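Side-chain contacts in cobalamin biosynthesis protein CobN (Mycobacterium tuberculosis, PDB 7C6O), which probably acts as the large, catalytic subunit of cobaltochelatase, which inserts cobalt into the corrin ring during cobalamin biosynthesis: residues 657-661 / 662-666; 1177-1180 / 1181-1185; 456-459 / 460-463; 207-210 / 211-215. One frame throughout, in Å; residues are numbered along the deposited sequence. Where two conformers were deposited one is given.

Contact 1 (657-661 / 662-666)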
loop_
_atom_site.group_PDB
_atom_site.type_symbol
_atom_site.label_atom_id
_atom_site.label_comp_id
_atom_site.label_asym_id
_atom_site.label_seq_id
_atom_site.Cartn_x
_atom_site.Cartn_y
_atom_site.Cartn_z
ATOM N N LEU A 657 -17.361 -40.214 16.839
ATOM C CA LEU A 657 -17.398 -38.767 17.031
ATOM C C LEU A 657 -16.989 -38.029 15.761
ATOM O O LEU A 657 -17.653 -37.072 15.348
ATOM C CB LEU A 657 -16.495 -38.367 18.199
ATOM C CG LEU A 657 -16.345 -36.861 18.437
ATOM C CD1 LEU A 657 -17.706 -36.189 18.608
ATOM C CD2 LEU A 657 -15.469 -36.606 19.649
ATOM N N ILE A 658 -15.897 -38.467 15.129
ATOM C CA ILE A 658 -15.417 -37.819 13.908
ATOM C C ILE A 658 -16.497 -37.839 12.832
ATOM O O ILE A 658 -16.766 -36.824 12.177
ATOM C CB ILE A 658 -14.118 -38.489 13.422
ATOM C CG1 ILE A 658 -12.944 -38.096 14.323
ATOM C CG2 ILE A 658 -13.825 -38.127 11.968
ATOM C CD1 ILE A 658 -11.640 -38.809 13.993
ATOM N N ARG A 659 -17.144 -38.991 12.644
ATOM C CA ARG A 659 -18.194 -39.093 11.635
ATOM C C ARG A 659 -19.415 -38.267 12.020
ATOM O O ARG A 659 -19.978 -37.556 11.181
ATOM C CB ARG A 659 -18.584 -40.559 11.429
ATOM C CG ARG A 659 -17.534 -41.391 10.705
ATOM C CD ARG A 659 -17.578 -41.152 9.204
ATOM N NE ARG A 659 -18.726 -41.813 8.588
ATOM C CZ ARG A 659 -19.133 -41.603 7.340
ATOM N NH1 ARG A 659 -18.486 -40.740 6.566
ATOM N NH2 ARG A 659 -20.188 -42.252 6.865
ATOM N N ALA A 660 -19.829 -38.338 13.287
ATOM C CA ALA A 660 -21.040 -37.641 13.713
ATOM C C ALA A 660 -20.881 -36.127 13.612
ATOM O O ALA A 660 -21.840 -35.419 13.281
ATOM C CB ALA A 660 -21.404 -38.051 15.141
ATOM N N ALA A 661 -19.685 -35.614 13.886
ATOM C CA ALA A 661 -19.424 -34.181 13.850
ATOM C C ALA A 661 -18.960 -33.687 12.485
ATOM O O ALA A 661 -18.641 -32.499 12.352
ATOM C CB ALA A 661 -18.379 -33.808 14.907
ATOM N N LYS A 662 -18.918 -34.562 11.477
ATOM C CA LYS A 662 -18.479 -34.237 10.117
ATOM C C LYS A 662 -17.007 -33.842 10.056
ATOM O O LYS A 662 -16.582 -33.169 9.110
ATOM C CB LYS A 662 -19.337 -33.127 9.490
ATOM C CG LYS A 662 -20.835 -33.357 9.595
ATOM C CD LYS A 662 -21.243 -34.671 8.963
ATOM C CE LYS A 662 -21.057 -34.647 7.457
ATOM N NZ LYS A 662 -21.404 -35.965 6.860
ATOM N N MET A 663 -16.208 -34.246 11.044
ATOM C CA MET A 663 -14.789 -33.912 11.018
ATOM C C MET A 663 -14.020 -34.696 9.967
ATOM O O MET A 663 -12.884 -34.323 9.652
ATOM C CB MET A 663 -14.165 -34.145 12.391
ATOM C CG MET A 663 -14.705 -33.222 13.463
ATOM S SD MET A 663 -14.169 -33.765 15.089
ATOM C CE MET A 663 -14.974 -32.544 16.125
ATOM N N ASP A 664 -14.603 -35.765 9.420
ATOM C CA ASP A 664 -13.978 -36.442 8.292
ATOM C C ASP A 664 -13.863 -35.524 7.084
ATOM O O ASP A 664 -13.009 -35.754 6.223
ATOM C CB ASP A 664 -14.755 -37.713 7.936
ATOM C CG ASP A 664 -16.238 -37.461 7.739
ATOM O OD1 ASP A 664 -16.781 -36.523 8.359
ATOM O OD2 ASP A 664 -16.864 -38.214 6.965
ATOM N N HIS A 665 -14.696 -34.485 7.010
ATOM C CA HIS A 665 -14.522 -33.465 5.982
ATOM C C HIS A 665 -13.289 -32.614 6.265
ATOM O O HIS A 665 -12.450 -32.405 5.380
ATOM C CB HIS A 665 -15.780 -32.597 5.890
ATOM C CG HIS A 665 -15.712 -31.546 4.825
ATOM N ND1 HIS A 665 -15.880 -30.205 5.092
ATOM C CD2 HIS A 665 -15.488 -31.640 3.494
ATOM C CE1 HIS A 665 -15.768 -29.517 3.969
ATOM N NE2 HIS A 665 -15.527 -30.364 2.985
ATOM N N ASP A 666 -13.163 -32.117 7.501
ATOM C CA ASP A 666 -11.975 -31.360 7.891
ATOM C C ASP A 666 -10.704 -32.161 7.647
ATOM O O ASP A 666 -9.688 -31.614 7.199
ATOM C CB ASP A 666 -12.051 -30.974 9.369
ATOM C CG ASP A 666 -13.327 -30.254 9.722
ATOM O OD1 ASP A 666 -14.414 -30.842 9.542
ATOM O OD2 ASP A 666 -13.239 -29.106 10.203
HETATM O O HOH W 1 -19.502 -37.697 8.451
#
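Ile-658 O accepts from Met-663 N at 2.9 Å, and Arg-659 O accepts from Lys-662 N at 3.2 Å. These two bonds end helix 647-660 in a Schellman motif. Lys-662 is the residue that leaves the helix, with phi at 65°, and a short, weakly bonded helix follows from about 663 to 666. The donor of the second bond sits well above the carbonyl plane of Arg-659.

Arg-659 starts out away from the turn, but its chain bends at chi2 and chi3 and folds back over it. Its NH1 meets Asp-664 OD2 at 3.0 Å in a salt bridge. The oxygen is approached on its syn side, but well out of the carboxylate plane. The guanidinium and carboxylate planes stand 85° apart, so one nitrogen holds one oxygen and the groups do not pair flat.

Lys-662 is bent at the same two torsions, which bring NZ round to a water. That water accepts from NZ and lies 2.8 Å from Arg-659 O and 3.0 Å from Asp-664 OD1. On the apolar side, Ile-658 CG2 lies 4.0 Å from Met-663 CB. Ala-661 CB touches Met-663 CE at 3.8 Å. Met-663 also packs on Leu-629 of helix 624-642 and Trp-688 of helix 675-694. Arg-1120 of helix 1111-1123 forms a salt bridge with Asp-666 and a hydrogen bond to Ala-661 O.

Asp-664 thus faces Arg-659 directly and Lys-662 through the water, and the two cations should favour an ionised carboxylate.

Contact 2 (1177-1180 / 1181-1185)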
loop_
_atom_site.group_PDB
_atom_site.type_symbol
_atom_site.label_atom_id
_atom_site.label_comp_id
_atom_site.label_asym_id
_atom_site.label_seq_id
_atom_site.Cartn_x
_atom_site.Cartn_y
_atom_site.Cartn_z
ATOM N N GLN A 1177 -30.470 -16.158 20.391
ATOM C CA GLN A 1177 -29.604 -15.120 20.939
ATOM C C GLN A 1177 -28.976 -14.278 19.834
ATOM O O GLN A 1177 -28.940 -13.046 19.931
ATOM C CB GLN A 1177 -28.520 -15.743 21.818
ATOM C CG GLN A 1177 -27.602 -14.718 22.472
ATOM C CD GLN A 1177 -26.547 -15.354 23.358
ATOM O OE1 GLN A 1177 -26.414 -16.576 23.407
ATOM N NE2 GLN A 1177 -25.790 -14.522 24.066
ATOM N N ASN A 1178 -28.478 -14.919 18.775
ATOM C CA ASN A 1178 -27.835 -14.151 17.715
ATOM C C ASN A 1178 -28.860 -13.398 16.877
ATOM O O ASN A 1178 -28.599 -12.271 16.440
ATOM C CB ASN A 1178 -26.987 -15.064 16.834
ATOM C CG ASN A 1178 -25.804 -14.337 16.233
ATOM O OD1 ASN A 1178 -24.895 -13.923 16.951
ATOM N ND2 ASN A 1178 -25.814 -14.165 14.914
ATOM N N ARG A 1179 -30.032 -13.998 16.646
ATOM C CA ARG A 1179 -31.082 -13.307 15.903
ATOM C C ARG A 1179 -31.530 -12.041 16.625
ATOM O O ARG A 1179 -31.721 -10.993 15.998
ATOM C CB ARG A 1179 -32.274 -14.236 15.683
ATOM C CG ARG A 1179 -33.509 -13.513 15.179
ATOM C CD ARG A 1179 -33.895 -13.984 13.796
ATOM N NE ARG A 1179 -34.770 -15.149 13.843
ATOM C CZ ARG A 1179 -36.067 -15.117 13.559
ATOM N NH1 ARG A 1179 -36.639 -13.976 13.199
ATOM N NH2 ARG A 1179 -36.789 -16.225 13.625
ATOM N N THR A 1180 -31.718 -12.125 17.945
ATOM C CA THR A 1180 -32.082 -10.944 18.720
ATOM C C THR A 1180 -31.020 -9.861 18.605
ATOM O O THR A 1180 -31.342 -8.678 18.436
ATOM C CB THR A 1180 -32.296 -11.327 20.185
ATOM O OG1 THR A 1180 -33.438 -12.185 20.294
ATOM C CG2 THR A 1180 -32.510 -10.084 21.043
ATOM N N PHE A 1181 -29.746 -10.249 18.696
ATOM C CA PHE A 1181 -28.660 -9.286 18.546
ATOM C C PHE A 1181 -28.663 -8.664 17.154
ATOM O O PHE A 1181 -28.545 -7.440 17.009
ATOM C CB PHE A 1181 -27.322 -9.970 18.834
ATOM C CG PHE A 1181 -26.133 -9.219 18.306
ATOM C CD1 PHE A 1181 -25.692 -8.064 18.931
ATOM C CD2 PHE A 1181 -25.456 -9.669 17.184
ATOM C CE1 PHE A 1181 -24.601 -7.369 18.446
ATOM C CE2 PHE A 1181 -24.359 -8.979 16.696
ATOM C CZ PHE A 1181 -23.933 -7.827 17.330
ATOM N N MET A 1182 -28.795 -9.495 16.116
ATOM C CA MET A 1182 -28.835 -8.980 14.749
ATOM C C MET A 1182 -30.008 -8.031 14.548
ATOM O O MET A 1182 -29.865 -6.980 13.914
ATOM C CB MET A 1182 -28.921 -10.134 13.747
ATOM C CG MET A 1182 -27.719 -11.067 13.718
ATOM S SD MET A 1182 -26.219 -10.329 13.045
ATOM C CE MET A 1182 -26.816 -9.672 11.487
ATOM N N THR A 1183 -31.179 -8.384 15.080
ATOM C CA THR A 1183 -32.367 -7.561 14.870
ATOM C C THR A 1183 -32.218 -6.189 15.520
ATOM O O THR A 1183 -32.630 -5.175 14.946
ATOM C CB THR A 1183 -33.601 -8.287 15.410
ATOM O OG1 THR A 1183 -33.774 -9.520 14.700
ATOM C CG2 THR A 1183 -34.849 -7.429 15.247
ATOM N N GLU A 1184 -31.619 -6.134 16.712
ATOM C CA GLU A 1184 -31.497 -4.861 17.410
ATOM C C GLU A 1184 -30.399 -3.989 16.811
ATOM O O GLU A 1184 -30.601 -2.786 16.609
ATOM C CB GLU A 1184 -31.244 -5.110 18.897
ATOM C CG GLU A 1184 -32.396 -5.822 19.597
ATOM C CD GLU A 1184 -32.054 -6.256 21.010
ATOM O OE1 GLU A 1184 -30.854 -6.266 21.359
ATOM O OE2 GLU A 1184 -32.986 -6.590 21.771
ATOM N N SER A 1185 -29.236 -4.570 16.512
ATOM C CA SER A 1185 -28.084 -3.783 16.082
ATOM C C SER A 1185 -27.979 -3.597 14.574
ATOM O O SER A 1185 -27.502 -2.548 14.127
ATOM C CB SER A 1185 -26.788 -4.422 16.593
ATOM O OG SER A 1185 -26.639 -4.222 17.988
#
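Thr-1183 OG1 donates to Arg-1179 O at 2.8 Å, one turn back along the helix. Thr-1183 N bonds to the same oxygen, also at 2.8 Å. The two donors reach it from opposite faces of the carbonyl plane. OG1 lies beside its own backbone N (chi1 -61°), which turns the hydroxyl back toward the preceding turn.

Thr-1180 and Glu-1184 run side by side. Glu-1184 has two conformers, and in one of them its carboxylate comes near CG2 of Thr-1180, so this contact is doubtful. Asn-1178 and Met-1182 also point the same way, with ND2 of Asn-1178 at 3.8 Å from Met-1182 CG.

All of this lies on helix 1176-1185, a short helix between helices 1162-1174 and 1187-1203. Its i to i+4 backbone bonds include Met-1182 N to Asn-1178 O at 2.8 Å.

The Asn-1178 amide is tied at both ends: ND2 donates to Tyr-1172 O, and OD1 accepts from Arg-1133. Thr-1180 OG1 bonds to Ala-1176 O, and Arg-1179 forms a salt bridge with Glu-1223. Met-1182 packs on Leu-1190 and Met-1193 of helix 1187-1203, and Phe-1181 on Ala-1140 of helix 1136-1157.

Contact 3 (456-459 / 460-463)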
loop_
_atom_site.group_PDB
_atom_site.type_symbol
_atom_site.label_atom_id
_atom_site.label_comp_id
_atom_site.label_asym_id
_atom_site.label_seq_id
_atom_site.Cartn_x
_atom_site.Cartn_y
_atom_site.Cartn_z
ATOM N N ARG A 456 -22.864 22.067 -13.398
ATOM C CA ARG A 456 -22.325 22.144 -14.752
ATOM C C ARG A 456 -21.218 23.186 -14.851
ATOM O O ARG A 456 -20.226 22.981 -15.560
ATOM C CB ARG A 456 -23.445 22.457 -15.746
ATOM C CG ARG A 456 -23.007 22.412 -17.201
ATOM C CD ARG A 456 -24.149 22.780 -18.124
ATOM N NE ARG A 456 -24.458 24.205 -18.077
ATOM C CZ ARG A 456 -25.682 24.703 -18.212
ATOM N NH1 ARG A 456 -26.714 23.885 -18.384
ATOM N NH2 ARG A 456 -25.879 26.014 -18.165
ATOM N N ASP A 457 -21.370 24.314 -14.148
ATOM C CA ASP A 457 -20.327 25.336 -14.167
ATOM C C ASP A 457 -19.004 24.786 -13.646
ATOM O O ASP A 457 -17.938 25.102 -14.187
ATOM C CB ASP A 457 -20.761 26.556 -13.353
ATOM C CG ASP A 457 -21.812 27.397 -14.065
ATOM O OD1 ASP A 457 -21.967 27.255 -15.298
ATOM O OD2 ASP A 457 -22.478 28.207 -13.386
ATOM N N TRP A 458 -19.047 23.955 -12.600
ATOM C CA TRP A 458 -17.822 23.311 -12.135
ATOM C C TRP A 458 -17.387 22.207 -13.089
ATOM O O TRP A 458 -16.204 22.094 -13.424
ATOM C CB TRP A 458 -17.997 22.735 -10.726
ATOM C CG TRP A 458 -16.901 21.750 -10.414
ATOM C CD1 TRP A 458 -15.633 22.041 -10.007
ATOM C CD2 TRP A 458 -16.966 20.323 -10.532
ATOM N NE1 TRP A 458 -14.907 20.884 -9.846
ATOM C CE2 TRP A 458 -15.702 19.814 -10.165
ATOM C CE3 TRP A 458 -17.972 19.424 -10.905
ATOM C CZ2 TRP A 458 -15.417 18.449 -10.157
ATOM C CZ3 TRP A 458 -17.687 18.067 -10.897
ATOM C CH2 TRP A 458 -16.419 17.594 -10.525
ATOM N N PHE A 459 -18.336 21.372 -13.517
ATOM C CA PHE A 459 -18.013 20.245 -14.388
ATOM C C PHE A 459 -17.279 20.711 -15.641
ATOM O O PHE A 459 -16.355 20.039 -16.117
ATOM C CB PHE A 459 -19.303 19.501 -14.741
ATOM C CG PHE A 459 -19.094 18.192 -15.447
ATOM C CD1 PHE A 459 -18.586 17.092 -14.773
ATOM C CD2 PHE A 459 -19.445 18.051 -16.779
ATOM C CE1 PHE A 459 -18.408 15.882 -15.424
ATOM C CE2 PHE A 459 -19.270 16.844 -17.435
ATOM C CZ PHE A 459 -18.752 15.760 -16.757
ATOM N N ALA A 460 -17.647 21.887 -16.157
ATOM C CA ALA A 460 -17.055 22.404 -17.385
ATOM C C ALA A 460 -15.604 22.836 -17.216
ATOM O O ALA A 460 -14.899 22.983 -18.219
ATOM C CB ALA A 460 -17.884 23.579 -17.906
ATOM N N THR A 461 -15.138 23.055 -15.983
ATOM C CA THR A 461 -13.744 23.427 -15.772
ATOM C C THR A 461 -12.804 22.232 -15.796
ATOM O O THR A 461 -11.584 22.423 -15.746
ATOM C CB THR A 461 -13.573 24.170 -14.443
ATOM O OG1 THR A 461 -13.737 23.255 -13.352
ATOM C CG2 THR A 461 -14.597 25.291 -14.322
ATOM N N LEU A 462 -13.333 21.018 -15.871
ATOM C CA LEU A 462 -12.517 19.817 -15.906
ATOM C C LEU A 462 -11.976 19.573 -17.312
ATOM O O LEU A 462 -12.552 20.039 -18.298
ATOM C CB LEU A 462 -13.342 18.620 -15.448
ATOM C CG LEU A 462 -13.870 18.684 -14.015
ATOM C CD1 LEU A 462 -14.794 17.510 -13.738
ATOM C CD2 LEU A 462 -12.714 18.707 -13.025
ATOM N N PRO A 463 -10.866 18.844 -17.432
ATOM C CA PRO A 463 -10.353 18.506 -18.766
ATOM C C PRO A 463 -11.350 17.655 -19.539
ATOM O O PRO A 463 -12.047 16.812 -18.969
ATOM C CB PRO A 463 -9.067 17.726 -18.470
ATOM C CG PRO A 463 -8.700 18.084 -17.067
ATOM C CD PRO A 463 -9.991 18.347 -16.357
#
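Helix 452-459 ends in a type I beta turn from Phe-459 to Leu-462, closed by Leu-462 N to Phe-459 O at 3.2 Å. Trp-458 O takes two bonds from Thr-461. OG1 of Thr-461 comes in the carbonyl plane at 2.7 Å from Trp-458 O, and Thr-461 N lies above that plane at 2.9 Å. The hydroxyl reaches this carbonyl because OG1 stands between its own backbone N and carbonyl carbon (chi1 71°). The last turn of the helix is therefore held by side chain as well as backbone.

Leu-462 turns back onto the aromatic pair. Its CD1 sits over one face of the Trp-458 indole, 4.0 Å from the centroid of the six-membered ring and displaced toward the rim. This is a CH-pi contact, and the nearest ring atom is Trp-458 CH2 at 3.6 Å from CD1. The same methyl carbon meets Phe-459 CD1 at 4.0 Å. One leucine branch thus bridges both rings at the helix end.

The turn leads into helix 464-474, with Pro-463 at the N-cap position. Phe-459 packs on Val-470 and Thr-471 of that helix and stacks edge-to-face with His-530. Trp-458 lies against Leu-533 and Arg-537 of helix 530-539.

Contact 4 (207-210 / 211-215)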
loop_
_atom_site.group_PDB
_atom_site.type_symbol
_atom_site.label_atom_id
_atom_site.label_comp_id
_atom_site.label_asym_id
_atom_site.label_seq_id
_atom_site.Cartn_x
_atom_site.Cartn_y
_atom_site.Cartn_z
ATOM N N TYR A 207 10.475 26.866 -12.494
ATOM C CA TYR A 207 9.481 25.989 -11.879
ATOM C C TYR A 207 9.161 26.426 -10.455
ATOM O O TYR A 207 8.023 26.258 -9.997
ATOM C CB TYR A 207 9.949 24.529 -11.915
ATOM C CG TYR A 207 11.093 24.161 -10.986
ATOM C CD1 TYR A 207 10.886 23.318 -9.899
ATOM C CD2 TYR A 207 12.381 24.637 -11.206
ATOM C CE1 TYR A 207 11.929 22.966 -9.050
ATOM C CE2 TYR A 207 13.428 24.290 -10.362
ATOM C CZ TYR A 207 13.195 23.457 -9.286
ATOM O OH TYR A 207 14.235 23.115 -8.450
ATOM N N VAL A 208 10.137 27.006 -9.753
ATOM C CA VAL A 208 9.895 27.515 -8.407
ATOM C C VAL A 208 9.067 28.792 -8.459
ATOM O O VAL A 208 8.156 28.992 -7.647
ATOM C CB VAL A 208 11.234 27.733 -7.676
ATOM C CG1 VAL A 208 11.007 28.370 -6.311
ATOM C CG2 VAL A 208 11.984 26.417 -7.537
ATOM N N GLU A 209 9.374 29.678 -9.412
ATOM C CA GLU A 209 8.603 30.908 -9.566
ATOM C C GLU A 209 7.133 30.609 -9.826
ATOM O O GLU A 209 6.245 31.270 -9.270
ATOM C CB GLU A 209 9.185 31.748 -10.706
ATOM C CG GLU A 209 8.360 32.976 -11.055
ATOM C CD GLU A 209 8.370 34.014 -9.952
ATOM O OE1 GLU A 209 9.343 34.032 -9.168
ATOM O OE2 GLU A 209 7.406 34.805 -9.866
ATOM N N ALA A 210 6.856 29.609 -10.666
ATOM C CA ALA A 210 5.473 29.276 -10.983
ATOM C C ALA A 210 4.723 28.800 -9.748
ATOM O O ALA A 210 3.563 29.173 -9.535
ATOM C CB ALA A 210 5.427 28.217 -12.081
ATOM N N LEU A 211 5.367 27.972 -8.921
ATOM C CA LEU A 211 4.720 27.519 -7.695
ATOM C C LEU A 211 4.512 28.677 -6.728
ATOM O O LEU A 211 3.478 28.748 -6.051
ATOM C CB LEU A 211 5.540 26.408 -7.039
ATOM C CG LEU A 211 4.890 25.763 -5.811
ATOM C CD1 LEU A 211 3.466 25.319 -6.133
ATOM C CD2 LEU A 211 5.716 24.588 -5.307
ATOM N N CYS A 212 5.476 29.600 -6.658
ATOM C CA CYS A 212 5.310 30.780 -5.814
ATOM C C CYS A 212 4.117 31.617 -6.262
ATOM O O CYS A 212 3.344 32.103 -5.429
ATOM C CB CYS A 212 6.587 31.622 -5.820
ATOM S SG CYS A 212 7.968 30.911 -4.900
ATOM N N ARG A 213 3.953 31.801 -7.576
ATOM C CA ARG A 213 2.809 32.561 -8.071
ATOM C C ARG A 213 1.494 31.851 -7.762
ATOM O O ARG A 213 0.491 32.502 -7.447
ATOM C CB ARG A 213 2.952 32.807 -9.573
ATOM C CG ARG A 213 4.092 33.748 -9.927
ATOM C CD ARG A 213 4.155 34.025 -11.415
ATOM N NE ARG A 213 5.294 34.876 -11.749
ATOM C CZ ARG A 213 5.581 35.295 -12.978
ATOM N NH1 ARG A 213 4.810 34.943 -13.999
ATOM N NH2 ARG A 213 6.639 36.068 -13.184
ATOM N N ALA A 214 1.481 30.518 -7.836
ATOM C CA ALA A 214 0.277 29.776 -7.479
ATOM C C ALA A 214 -0.045 29.927 -5.997
ATOM O O ALA A 214 -1.218 29.998 -5.614
ATOM C CB ALA A 214 0.438 28.300 -7.847
ATOM N N ILE A 215 0.988 29.970 -5.149
ATOM C CA ILE A 215 0.779 30.195 -3.720
ATOM C C ILE A 215 0.165 31.567 -3.482
ATOM O O ILE A 215 -0.762 31.720 -2.675
ATOM C CB ILE A 215 2.108 30.026 -2.961
ATOM C CG1 ILE A 215 2.539 28.558 -2.968
ATOM C CG2 ILE A 215 1.993 30.562 -1.538
ATOM C CD1 ILE A 215 3.967 28.344 -2.518
#
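Glu-209 OE2 accepts from Arg-213 NE at 2.8 Å, an i to i+4 salt bridge on helix 206-217. The oxygen uses its anti lone pair, the one away from OE1. The carboxylate and guanidinium planes are 81° apart, so the groups meet through one oxygen and one nitrogen. Glu-209 is bent at chi2 (68°), which swings the carboxylate along the helix toward the next turn. Arg-213 runs out straight from CG to NE. Its CG lies 3.3 Å from Glu-209 O and 3.5 Å from Glu-209 OE2, so the chain passes close to both oxygens before its charged end. The second carboxylate oxygen of Glu-209, OE1, forms a salt bridge with Arg-181. Glu-209 thus has an arginine partner at each carboxylate oxygen, which should favour its charged form.

On the buried side, Val-208 CG1 touches Cys-212 SG at 4.2 Å. Backbone bonds join the same turns, among them Ala-214 N to Ala-210 O at 3.0 Å.

Helix 206-217 lies against a mixed sheet. Val-208 packs on Tyr-195 of strand 190-196, and Cys-212 on Pro-222 and Pro-224 of strand 221-227. Ala-210 and Ala-214 face Cys-346 of helix 343-361.

Overall arrangement
All four contacts are local, and they follow one another along the chain in the order 4, 3, 1, 2. None touches another. Contacts 3 and 4 are the nearest pair, with centres 24 Å apart and nearest atoms about 16 Å apart, and they lie on the same side of the chain's centre. Contacts 1 and 2 likewise share one side, their centres 30 Å apart. Contacts 1 and 4 lie on opposite sides of it, 71 Å between centres. Contacts 1 and 3 both finish a helix, whereas 2 and 4 run along one. None includes Asp-125 or Ser-127, the residues of the sodium site. All belong to the CobN/magnesium chelatase homology region.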